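Local structure of HD domain-containing protein (Aquifex aeolicus, 2HEK) at residues S104-F108 with T109-I113; E117-E120 with I121-D125; K305-Q308 with E309-R312. The protein is of unknown function but binds zinc and GDP, and may be a dGTPase of the HD-domain family. One frame throughout, in Å; residues are numbered along the deposited sequence.

Interactions 1 and 2 belong to the HD domain and follow each other along the chain, at the start of helix 108-115 and along helix 117-123, touching where Ile-113 packs against Tyr-119 and Leu-122. Interaction 3 lies in the HD-associated region, its centre about 37 and 52 Å from those of interactions 1 and 2. Burial falls from first to last: interaction 1 is partly buried, with four of its seven touching residues inside, interaction 2 is a helix with one inner flank, and interaction 3 is a surface turn. The chemistry changes accordingly, from a side-chain N-cap, through regular helical bonds closed by a glutamine amide, to 3-10 bonds and an arginine gripping main-chain oxygens.

Interaction 1. Residues S104-F108 with T109-I113; sequences SHEDF and TERVI
Asp-107 caps the first turn of helix 108-115: its OD1 accepts from Thr-109 N at 2.8 Å, on the anti side of the carboxylate and 19° out of its plane. With CG anti to the backbone N (chi1 -172°), the carboxylate reaches forward alongside Thr-109, and OD1 also lies 3.1 Å from Thr-109 CB. The main chain then settles into helical bonding, Arg-111 N to Asp-107 O at 3.1 Å and Val-112 N to Phe-108 O at 2.9 Å. The packed flank is carried by Phe-108 and Arg-111, which run side by side with ring and guanidinium planes 35° apart; CE2 of Phe-108 comes within 3.8 Å of Arg-111 NH1. Phe-108 stacks on Phe-252, while Arg-111 forms salt bridges with Glu-102 and Glu-115 and a hydrogen bond to Phe-246 O.

The more open flank belongs to two glutamates crossing at about a right angle. Glu-106 OE2 is 3.7 Å from Glu-110 OE2, a like-charge approach probably eased by the salt bridge from Glu-110 to Lys-114. On its other branch, Glu-106 OE1 rests against Arg-111 CG at 3.5 Å; the guanidinium's N-H groups do not point at it, so the opposite charges are merely near each other. Such an aspartate N-cap is a classic helix start; here it opens an HD-domain helix whose Thr-109 side chain lies about 9 Å from the bound zinc ion.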
loop_
_atom_site.group_PDB
_atom_site.type_symbol
_atom_site.label_atom_id
_atom_site.label_comp_id
_atom_site.label_asym_id
_atom_site.label_seq_id
_atom_site.Cartn_x
_atom_site.Cartn_y
_atom_site.Cartn_z
ATOM N N SER A 104 14.622 24.464 -39.491
ATOM C CA SER A 104 13.185 24.845 -39.550
ATOM C C SER A 104 12.488 24.906 -38.208
ATOM O O SER A 104 11.463 25.570 -38.065
ATOM C CB SER A 104 12.432 23.875 -40.454
ATOM O OG SER A 104 12.442 22.570 -39.900
ATOM N N HIS A 105 13.012 24.195 -37.214
ATOM C CA HIS A 105 12.461 24.217 -35.863
ATOM C C HIS A 105 11.384 23.152 -35.648
ATOM O O HIS A 105 10.794 23.071 -34.574
ATOM C CB HIS A 105 11.784 25.554 -35.556
ATOM C CG HIS A 105 12.745 26.768 -35.607
ATOM N ND1 HIS A 105 13.728 26.978 -34.665
ATOM C CD2 HIS A 105 12.838 27.792 -36.486
ATOM C CE1 HIS A 105 14.387 28.083 -34.961
ATOM N NE2 HIS A 105 13.867 28.595 -36.061
ATOM N N GLU A 106 11.169 22.356 -36.709
ATOM C CA GLU A 106 10.126 21.346 -36.644
ATOM C C GLU A 106 10.260 20.440 -35.417
ATOM O O GLU A 106 11.342 19.955 -35.119
ATOM C CB GLU A 106 10.057 20.506 -37.923
ATOM C CG GLU A 106 8.815 19.628 -38.036
ATOM C CD GLU A 106 8.790 18.737 -39.278
ATOM O OE1 GLU A 106 9.773 18.774 -40.036
ATOM O OE2 GLU A 106 7.796 18.026 -39.483
ATOM N N ASP A 107 9.145 20.209 -34.732
ATOM C CA ASP A 107 9.123 19.378 -33.535
ATOM C C ASP A 107 9.645 17.974 -33.901
ATOM O O ASP A 107 9.212 17.386 -34.897
ATOM C CB ASP A 107 7.689 19.350 -32.991
ATOM C CG ASP A 107 7.582 18.686 -31.641
ATOM O OD1 ASP A 107 7.745 17.453 -31.590
ATOM O OD2 ASP A 107 7.309 19.392 -30.634
ATOM N N PHE A 108 10.601 17.467 -33.124
ATOM C CA PHE A 108 11.197 16.152 -33.384
ATOM C C PHE A 108 10.200 14.992 -33.263
ATOM O O PHE A 108 10.380 13.970 -33.911
ATOM C CB PHE A 108 12.431 15.916 -32.521
ATOM C CG PHE A 108 13.681 16.521 -33.085
ATOM C CD1 PHE A 108 14.070 17.803 -32.726
ATOM C CD2 PHE A 108 14.453 15.820 -34.004
ATOM C CE1 PHE A 108 15.235 18.374 -33.268
ATOM C CE2 PHE A 108 15.604 16.376 -34.544
ATOM C CZ PHE A 108 15.998 17.656 -34.170
ATOM N N THR A 109 9.144 15.158 -32.464
ATOM C CA THR A 109 8.092 14.124 -32.382
ATOM C C THR A 109 7.395 13.971 -33.714
ATOM O O THR A 109 7.138 12.857 -34.136
ATOM C CB THR A 109 7.056 14.403 -31.280
ATOM O OG1 THR A 109 7.719 14.364 -30.012
ATOM C CG2 THR A 109 5.963 13.353 -31.278
ATOM N N GLU A 110 7.063 15.098 -34.355
ATOM C CA GLU A 110 6.456 15.078 -35.681
ATOM C C GLU A 110 7.424 14.476 -36.680
ATOM O O GLU A 110 7.012 13.637 -37.470
ATOM C CB GLU A 110 5.967 16.481 -36.156
ATOM C CG GLU A 110 5.392 16.463 -37.608
ATOM C CD GLU A 110 4.763 17.815 -38.012
ATOM O OE1 GLU A 110 4.917 18.769 -37.248
ATOM O OE2 GLU A 110 4.112 17.926 -39.074
ATOM N N ARG A 111 8.705 14.845 -36.638
ATOM C CA ARG A 111 9.694 14.306 -37.551
ATOM C C ARG A 111 9.862 12.790 -37.443
ATOM O O ARG A 111 9.940 12.104 -38.460
ATOM C CB ARG A 111 11.048 15.003 -37.314
ATOM C CG ARG A 111 11.060 16.470 -37.700
ATOM C CD ARG A 111 12.471 16.988 -37.886
ATOM N NE ARG A 111 13.192 16.224 -38.904
ATOM C CZ ARG A 111 14.511 16.241 -39.053
ATOM N NH1 ARG A 111 15.251 17.000 -38.252
ATOM N NH2 ARG A 111 15.078 15.523 -40.002
ATOM N N VAL A 112 9.911 12.282 -36.218
ATOM C CA VAL A 112 10.077 10.836 -35.981
ATOM C C VAL A 112 8.834 10.063 -36.513
ATOM O O VAL A 112 8.950 9.016 -37.137
ATOM C CB VAL A 112 10.411 10.509 -34.499
ATOM C CG1 VAL A 112 10.383 9.011 -34.248
ATOM C CG2 VAL A 112 11.775 11.072 -34.122
ATOM N N ILE A 113 7.647 10.611 -36.260
ATOM C CA ILE A 113 6.418 9.980 -36.763
ATOM C C ILE A 113 6.372 9.955 -38.299
ATOM O O ILE A 113 5.910 8.968 -38.878
ATOM C CB ILE A 113 5.190 10.707 -36.220
ATOM C CG1 ILE A 113 5.012 10.433 -34.723
ATOM C CG2 ILE A 113 3.931 10.287 -36.970
ATOM C CD1 ILE A 113 4.146 11.450 -34.012
#

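Interaction 2. Residues E117-E120 with I121-D125; sequences EIYE and ILKQD
Tyr-119 and Lys-123, one helical turn apart, run alongside each other in the same direction. The lysine's CG approaches the ring obliquely, 3.6 Å from Tyr-119 CE2, so the aliphatic part of the chain, rather than its ammonium end, does the touching. On the inner flank Ile-118 and Leu-122 are likewise aligned: with Ile-118 CG2 anti to the backbone N, this methyl branch reaches Leu-122 CD1 at 3.9 Å. Glu-117 and Ile-121 are aligned in the same way, OE1 standing 4.0 Å from Ile-121 CD1 while OE2 accepts from Phe-26 N; CG1 of Ile-121 comes closer, 3.3 Å from Glu-117 O.

The backbone behind these pairs is bonded as a regular helix, most nearly straight from Leu-122 N to Ile-118 O at 2.9 Å. The last turn differs. Gln-124 N reaches Glu-120 O only weakly, and the glutamine chain, bent at chi2 (-47°), curls back so that NE2 donates to the same oxygen at 3.0 Å. That acceptor lies nearly in the amide plane, which should restrain the amide's rotation.

Helix 117-123 packs on two neighbours: Ile-118 and Ile-121 touch Leu-22 of helix 17-23, and Tyr-119, Leu-122 and Lys-123 meet Ile-131 of helix 128-139.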
loop_
_atom_site.group_PDB
_atom_site.type_symbol
_atom_site.label_atom_id
_atom_site.label_comp_id
_atom_site.label_asym_id
_atom_site.label_seq_id
_atom_site.Cartn_x
_atom_site.Cartn_y
_atom_site.Cartn_z
ATOM N N GLU A 117 9.889 4.397 -39.959
ATOM C CA GLU A 117 8.895 3.320 -40.113
ATOM C C GLU A 117 7.591 3.582 -39.370
ATOM O O GLU A 117 6.576 2.986 -39.704
ATOM C CB GLU A 117 9.474 1.943 -39.701
ATOM C CG GLU A 117 10.130 1.910 -38.303
ATOM C CD GLU A 117 10.606 0.501 -37.852
ATOM O OE1 GLU A 117 9.915 -0.513 -38.187
ATOM O OE2 GLU A 117 11.665 0.409 -37.160
ATOM N N ILE A 118 7.606 4.441 -38.338
ATOM C CA ILE A 118 6.353 4.778 -37.628
ATOM C C ILE A 118 5.256 5.179 -38.627
ATOM O O ILE A 118 4.127 4.725 -38.533
ATOM C CB ILE A 118 6.546 5.908 -36.568
ATOM C CG1 ILE A 118 7.535 5.478 -35.474
ATOM C CG2 ILE A 118 5.209 6.360 -35.959
ATOM C CD1 ILE A 118 7.073 4.310 -34.673
ATOM N N TYR A 119 5.582 6.021 -39.602
ATOM C CA TYR A 119 4.541 6.455 -40.556
ATOM C C TYR A 119 3.864 5.272 -41.278
ATOM O O TYR A 119 2.608 5.141 -41.319
ATOM C CB TYR A 119 5.132 7.441 -41.581
ATOM C CG TYR A 119 4.013 8.155 -42.314
ATOM C CD1 TYR A 119 3.263 9.159 -41.677
ATOM C CD2 TYR A 119 3.674 7.799 -43.619
ATOM C CE1 TYR A 119 2.209 9.819 -42.335
ATOM C CE2 TYR A 119 2.618 8.451 -44.302
ATOM C CZ TYR A 119 1.898 9.450 -43.639
ATOM O OH TYR A 119 0.851 10.067 -44.261
ATOM N N GLU A 120 4.685 4.389 -41.849
ATOM C CA GLU A 120 4.173 3.210 -42.558
ATOM C C GLU A 120 3.339 2.351 -41.635
ATOM O O GLU A 120 2.289 1.799 -42.019
ATOM C CB GLU A 120 5.333 2.394 -43.121
ATOM C CG GLU A 120 5.779 2.847 -44.500
ATOM C CD GLU A 120 6.584 4.148 -44.490
ATOM O OE1 GLU A 120 6.569 4.837 -45.537
ATOM O OE2 GLU A 120 7.232 4.490 -43.451
ATOM N N ILE A 121 3.789 2.233 -40.391
ATOM C CA ILE A 121 3.029 1.441 -39.437
ATOM C C ILE A 121 1.651 2.059 -39.218
ATOM O O ILE A 121 0.619 1.361 -39.300
ATOM C CB ILE A 121 3.820 1.255 -38.081
ATOM C CG1 ILE A 121 5.078 0.413 -38.320
ATOM C CG2 ILE A 121 2.890 0.611 -37.034
ATOM C CD1 ILE A 121 6.179 0.524 -37.202
ATOM N N LEU A 122 1.601 3.364 -38.937
ATOM C CA LEU A 122 0.281 4.029 -38.737
ATOM C C LEU A 122 -0.634 3.973 -39.990
ATOM O O LEU A 122 -1.883 3.833 -39.881
ATOM C CB LEU A 122 0.487 5.482 -38.313
ATOM C CG LEU A 122 1.151 5.743 -36.943
ATOM C CD1 LEU A 122 1.521 7.210 -36.816
ATOM C CD2 LEU A 122 0.152 5.344 -35.869
ATOM N N LYS A 123 -0.016 4.052 -41.178
ATOM C CA LYS A 123 -0.786 4.000 -42.442
ATOM C C LYS A 123 -1.550 2.697 -42.636
ATOM O O LYS A 123 -2.541 2.676 -43.355
ATOM C CB LYS A 123 0.090 4.266 -43.673
ATOM C CG LYS A 123 0.276 5.737 -43.962
ATOM C CD LYS A 123 -1.022 6.397 -44.506
ATOM C CE LYS A 123 -1.043 6.401 -46.045
ATOM N NZ LYS A 123 -2.395 6.643 -46.553
ATOM N N GLN A 124 -1.112 1.616 -41.977
ATOM C CA GLN A 124 -1.850 0.361 -42.008
ATOM C C GLN A 124 -3.238 0.462 -41.386
ATOM O O GLN A 124 -4.155 -0.261 -41.790
ATOM C CB GLN A 124 -1.044 -0.776 -41.332
ATOM C CG GLN A 124 0.366 -0.961 -41.925
ATOM C CD GLN A 124 0.363 -0.975 -43.457
ATOM O OE1 GLN A 124 -0.373 -1.762 -44.071
ATOM N NE2 GLN A 124 1.185 -0.098 -44.084
ATOM N N ASP A 125 -3.393 1.343 -40.402
ATOM C CA ASP A 125 -4.650 1.497 -39.691
ATOM C C ASP A 125 -5.365 2.848 -39.904
ATOM O O ASP A 125 -6.578 2.925 -39.685
ATOM C CB ASP A 125 -4.404 1.305 -38.190
ATOM C CG ASP A 125 -3.789 -0.060 -37.868
ATOM O OD1 ASP A 125 -4.441 -1.074 -38.201
ATOM O OD2 ASP A 125 -2.657 -0.104 -37.308
#

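Interaction 3. Residues K305-Q308 with E309-R312; sequences KFPQ and EKVR
The flat guanidinium of Arg-312 comes back toward the turn, with Gln-308 O lying obliquely 4.0 Å from NH1 and Glu-309 C at its edge, in plane. That same NH1 makes two hydrogen bonds, to Glu-309 O at 2.9 Å and to Val-311 O, also at 2.9 Å. Both oxygens lie close to the guanidinium plane, 3° and 14° out of it, although the nitrogen stands well above each carbonyl plane. A bend at chi2 (-74°) helps to turn the chain back over its own backbone, while NE forms a salt bridge with Glu-235. With an alanine here, the oxygens of Glu-309 and Val-311 would probably lose the donor they share and Glu-235 its opposite charge, leaving the turn less firmly tied to helix 224-240.

The turn itself is 3-10 in character. Lys-310 N donates to Pro-307 O at 3.2 Å, and Val-311 N to Gln-308 O at 3.0 Å; in both the donor stands well above the carbonyl plane. Side chains add little: Pro-307 CG meets Lys-310 CG at 3.8 Å, the two chains set at a slant to each other, and Val-311 CG2 sits 3.2 Å from Gln-308 O.

This turn carries the chain from helix 292-305 into strand 311-318, an edge strand, within this chain, of a three-stranded antiparallel sheet. Val-311 packs back on Leu-302 and Leu-303 of that helix, and the backbone of Arg-312 is hydrogen-bonded to Tyr-355 in the adjacent strand 349-356.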
loop_
_atom_site.group_PDB
_atom_site.type_symbol
_atom_site.label_atom_id
_atom_site.label_comp_id
_atom_site.label_asym_id
_atom_site.label_seq_id
_atom_site.Cartn_x
_atom_site.Cartn_y
_atom_site.Cartn_z
ATOM N N LYS A 305 33.292 40.014 -6.048
ATOM C CA LYS A 305 34.493 39.329 -5.571
ATOM C C LYS A 305 34.993 38.166 -6.441
ATOM O O LYS A 305 36.201 37.947 -6.534
ATOM C CB LYS A 305 34.292 38.846 -4.132
ATOM C CG LYS A 305 34.200 39.964 -3.106
ATOM C CD LYS A 305 34.362 39.426 -1.688
ATOM C CE LYS A 305 34.512 40.557 -0.667
ATOM N NZ LYS A 305 33.206 40.978 -0.076
ATOM N N PHE A 306 34.073 37.430 -7.066
ATOM C CA PHE A 306 34.414 36.220 -7.823
ATOM C C PHE A 306 34.044 36.362 -9.302
ATOM O O PHE A 306 33.130 37.122 -9.642
ATOM C CB PHE A 306 33.718 35.007 -7.212
ATOM C CG PHE A 306 33.972 34.837 -5.737
ATOM C CD1 PHE A 306 33.156 35.457 -4.798
ATOM C CD2 PHE A 306 35.022 34.044 -5.285
ATOM C CE1 PHE A 306 33.386 35.299 -3.434
ATOM C CE2 PHE A 306 35.255 33.879 -3.922
ATOM C CZ PHE A 306 34.438 34.514 -2.998
ATOM N N PRO A 307 34.766 35.652 -10.193
ATOM C CA PRO A 307 34.415 35.718 -11.624
ATOM C C PRO A 307 33.140 34.929 -11.973
ATOM O O PRO A 307 32.779 33.977 -11.268
ATOM C CB PRO A 307 35.636 35.114 -12.329
ATOM C CG PRO A 307 36.289 34.242 -11.300
ATOM C CD PRO A 307 35.928 34.780 -9.934
ATOM N N GLN A 308 32.487 35.335 -13.061
ATOM C CA GLN A 308 31.220 34.756 -13.504
ATOM C C GLN A 308 31.300 33.231 -13.708
ATOM O O GLN A 308 30.408 32.500 -13.271
ATOM C CB GLN A 308 30.725 35.468 -14.771
ATOM C CG GLN A 308 30.499 36.985 -14.585
ATOM C CD GLN A 308 30.175 37.728 -15.889
ATOM O OE1 GLN A 308 29.085 37.578 -16.454
ATOM N NE2 GLN A 308 31.119 38.553 -16.354
ATOM N N GLU A 309 32.376 32.775 -14.352
ATOM C CA GLU A 309 32.638 31.356 -14.625
ATOM C C GLU A 309 32.515 30.434 -13.413
ATOM O O GLU A 309 32.179 29.255 -13.565
ATOM C CB GLU A 309 34.055 31.189 -15.176
ATOM C CG GLU A 309 34.186 31.299 -16.681
ATOM C CD GLU A 309 35.542 30.759 -17.206
ATOM O OE1 GLU A 309 35.610 30.397 -18.411
ATOM O OE2 GLU A 309 36.529 30.689 -16.419
ATOM N N LYS A 310 32.826 30.958 -12.228
ATOM C CA LYS A 310 32.870 30.165 -11.003
ATOM C C LYS A 310 31.529 30.108 -10.269
ATOM O O LYS A 310 31.452 29.605 -9.156
ATOM C CB LYS A 310 33.934 30.693 -10.046
ATOM C CG LYS A 310 35.377 30.640 -10.583
ATOM C CD LYS A 310 35.985 29.241 -10.501
ATOM C CE LYS A 310 37.356 29.205 -11.187
ATOM N NZ LYS A 310 37.830 27.809 -11.425
ATOM N N VAL A 311 30.482 30.644 -10.873
ATOM C CA VAL A 311 29.192 30.686 -10.185
ATOM C C VAL A 311 28.077 30.360 -11.143
ATOM O O VAL A 311 28.190 30.606 -12.353
ATOM C CB VAL A 311 28.902 32.076 -9.528
ATOM C CG1 VAL A 311 29.883 32.370 -8.387
ATOM C CG2 VAL A 311 28.920 33.170 -10.573
ATOM N N ARG A 312 26.980 29.823 -10.602
ATOM C CA ARG A 312 25.778 29.637 -11.409
ATOM C C ARG A 312 24.552 30.104 -10.633
ATOM O O ARG A 312 24.531 30.023 -9.421
ATOM C CB ARG A 312 25.637 28.170 -11.846
ATOM C CG ARG A 312 26.771 27.705 -12.765
ATOM C CD ARG A 312 26.617 28.303 -14.167
ATOM N NE ARG A 312 27.581 27.758 -15.117
ATOM C CZ ARG A 312 28.897 27.972 -15.071
ATOM N NH1 ARG A 312 29.429 28.705 -14.097
ATOM N NH2 ARG A 312 29.685 27.432 -16.001
#